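Local coordinates for nisin biosynthesis protein NisC (Lactococcus lactis subsp. lactis, PDB 2G0D), which catalyses the zinc-dependent cyclisation of the dehydrated nisin precursor, forming the thioether rings of this lantibiotic, at residues 273-278 against 314-319. Residues are numbered along the deposited sequence; the frame is centred on the assembly and turned at random.
Sequences IRDAWC and RKLGID. With ZN (zinc ion), chain B.
D275 and R314 form a side-on, two-pronged salt bridge: R314 NH2 donates almost straight to D275 OD1 (2.8 Å), and R314 NE to the syn lone pair of D275 OD2 (2.8 Å). R314 runs extended through chi1 and chi2, then bends at chi3 (47°), bringing this edge of the guanidinium to the carboxylate, whose plane is inclined by 39°. D275 OD2 also accepts from L316 N on its anti side, somewhat out of the carboxylate plane (2.7 Å), while D275 N donates to L316 O (2.6 Å). Backbone and side chain of this buried aspartate bind both polar backbone atoms of L316, the second residue of a type II beta turn from K315 to I318 that follows helix 298-314. Within the alpha toroid of this lanthionine synthetase C-like protein, the contact joins that turn to the loop leading into the zinc site, where C278, C324, H325 and a water bind the metal. R274, whose side chain touches H325, reaches the turn's third residue with a bent bond from NH2 to G317 O (2.8 Å, 131° at the hydrogen). One water accepts from R274 NE and lies in hydrogen-bonding range of D275 O and L316 O; another bridges R274 NH2, weakly, to D319 OD1. I318 CD1 rests against D275 O (3.3 Å), and L316 CD2 lies over the I273 carbonyl, 3.1 Å from I273 O and 4.1 Å from I273 CB.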
loop_
_atom_site.group_PDB
_atom_site.type_symbol
_atom_site.label_atom_id
_atom_site.label_comp_id
_atom_site.label_asym_id
_atom_site.label_seq_id
_atom_site.Cartn_x
_atom_site.Cartn_y
_atom_site.Cartn_z
ATOM N N ILE A 273 13.427 -11.504 -9.900
ATOM C CA ILE A 273 12.031 -11.108 -9.771
ATOM C C ILE A 273 11.525 -11.879 -8.552
ATOM O O ILE A 273 11.995 -12.999 -8.288
ATOM C CB ILE A 273 11.218 -11.519 -11.016
ATOM C CG1 ILE A 273 11.802 -10.890 -12.293
ATOM C CG2 ILE A 273 9.730 -11.182 -10.845
ATOM C CD1 ILE A 273 11.346 -11.606 -13.562
ATOM N N ARG A 274 10.593 -11.292 -7.807
ATOM C CA ARG A 274 10.017 -11.987 -6.670
ATOM C C ARG A 274 8.498 -11.859 -6.682
ATOM O O ARG A 274 7.968 -11.013 -7.389
ATOM C CB ARG A 274 10.620 -11.463 -5.368
ATOM C CG ARG A 274 9.972 -10.190 -4.843
ATOM C CD ARG A 274 10.749 -9.638 -3.671
ATOM N NE ARG A 274 10.873 -10.600 -2.575
ATOM C CZ ARG A 274 11.737 -10.467 -1.571
ATOM N NH1 ARG A 274 12.534 -9.406 -1.527
ATOM N NH2 ARG A 274 11.802 -11.386 -0.615
ATOM N N ASP A 275 7.805 -12.715 -5.925
ATOM C CA ASP A 275 6.353 -12.581 -5.765
ATOM C C ASP A 275 6.092 -11.872 -4.459
ATOM O O ASP A 275 6.309 -12.431 -3.379
ATOM C CB ASP A 275 5.639 -13.936 -5.801
ATOM C CG ASP A 275 5.672 -14.584 -7.186
ATOM O OD1 ASP A 275 5.315 -13.900 -8.177
ATOM O OD2 ASP A 275 6.042 -15.782 -7.270
ATOM N N ALA A 276 5.663 -10.618 -4.578
ATOM C CA ALA A 276 5.459 -9.735 -3.428
ATOM C C ALA A 276 4.328 -8.759 -3.678
ATOM O O ALA A 276 3.885 -8.558 -4.811
ATOM C CB ALA A 276 6.764 -8.960 -3.073
ATOM N N TRP A 277 3.845 -8.165 -2.594
ATOM C CA TRP A 277 2.937 -7.039 -2.690
ATOM C C TRP A 277 3.645 -5.839 -3.341
ATOM O O TRP A 277 3.151 -5.275 -4.308
ATOM C CB TRP A 277 2.371 -6.700 -1.293
ATOM C CG TRP A 277 1.628 -5.395 -1.230
ATOM C CD1 TRP A 277 0.309 -5.191 -1.515
ATOM C CD2 TRP A 277 2.159 -4.120 -0.833
ATOM N NE1 TRP A 277 -0.024 -3.850 -1.334
ATOM C CE2 TRP A 277 1.096 -3.172 -0.923
ATOM C CE3 TRP A 277 3.433 -3.678 -0.434
ATOM C CZ2 TRP A 277 1.261 -1.818 -0.600
ATOM C CZ3 TRP A 277 3.604 -2.316 -0.108
ATOM C CH2 TRP A 277 2.519 -1.404 -0.195
ATOM N N CYS A 278 4.811 -5.461 -2.829
ATOM C CA CYS A 278 5.492 -4.262 -3.327
ATOM C C CYS A 278 5.948 -4.317 -4.803
ATOM O O CYS A 278 5.838 -3.326 -5.525
ATOM C CB CYS A 278 6.674 -3.921 -2.428
ATOM S SG CYS A 278 7.875 -5.251 -2.213
ATOM N N ARG A 314 3.768 -20.430 -6.935
ATOM C CA ARG A 314 5.224 -20.242 -7.144
ATOM C C ARG A 314 5.990 -19.690 -5.919
ATOM O O ARG A 314 7.013 -20.238 -5.526
ATOM C CB ARG A 314 5.441 -19.328 -8.368
ATOM C CG ARG A 314 6.892 -19.127 -8.833
ATOM C CD ARG A 314 6.971 -18.187 -10.030
ATOM N NE ARG A 314 6.152 -16.989 -9.802
ATOM C CZ ARG A 314 5.061 -16.668 -10.506
ATOM N NH1 ARG A 314 4.648 -17.413 -11.541
ATOM N NH2 ARG A 314 4.407 -15.584 -10.192
ATOM N N LYS A 315 5.480 -18.604 -5.332
ATOM C CA LYS A 315 6.080 -17.943 -4.165
ATOM C C LYS A 315 7.546 -17.567 -4.401
ATOM O O LYS A 315 8.393 -17.757 -3.545
ATOM C CB LYS A 315 5.937 -18.774 -2.872
ATOM C CG LYS A 315 4.573 -19.391 -2.636
ATOM C CD LYS A 315 4.454 -19.906 -1.226
ATOM C CE LYS A 315 3.985 -21.318 -1.185
ATOM N NZ LYS A 315 2.662 -21.533 -1.794
ATOM N N LEU A 316 7.820 -16.989 -5.558
ATOM C CA LEU A 316 9.171 -16.615 -5.934
ATOM C C LEU A 316 9.771 -15.599 -4.963
ATOM O O LEU A 316 9.161 -14.567 -4.662
ATOM C CB LEU A 316 9.133 -16.065 -7.356
ATOM C CG LEU A 316 10.411 -15.917 -8.151
ATOM C CD1 LEU A 316 11.097 -17.277 -8.410
ATOM C CD2 LEU A 316 10.077 -15.169 -9.433
ATOM N N GLY A 317 10.951 -15.929 -4.442
ATOM C CA GLY A 317 11.677 -15.108 -3.467
ATOM C C GLY A 317 11.084 -14.991 -2.068
ATOM O O GLY A 317 11.524 -14.137 -1.268
ATOM N N ILE A 318 10.086 -15.806 -1.728
ATOM C CA ILE A 318 9.473 -15.606 -0.415
ATOM C C ILE A 318 10.390 -16.252 0.629
ATOM O O ILE A 318 10.644 -17.457 0.543
ATOM C CB ILE A 318 8.001 -16.155 -0.315
ATOM C CG1 ILE A 318 6.999 -15.285 -1.084
ATOM C CG2 ILE A 318 7.556 -16.321 1.165
ATOM C CD1 ILE A 318 6.638 -13.936 -0.436
ATOM N N ASP A 319 10.875 -15.455 1.594
ATOM C CA ASP A 319 11.650 -15.982 2.724
ATOM C C ASP A 319 11.211 -15.506 4.109
ATOM O O ASP A 319 11.927 -15.689 5.081
ATOM C CB ASP A 319 13.146 -15.713 2.544
ATOM C CG ASP A 319 13.468 -14.241 2.388
ATOM O OD1 ASP A 319 12.600 -13.375 2.645
ATOM O OD2 ASP A 319 14.608 -13.952 1.979
HETATM ZN ZN ZN B . 8.678 -4.786 -0.071
HETATM O O HOH W 1 8.798 -12.350 -2.336
HETATM O O HOH W 2 12.753 -10.795 2.527
HETATM O O HOH W 3 10.058 -3.119 -0.328
#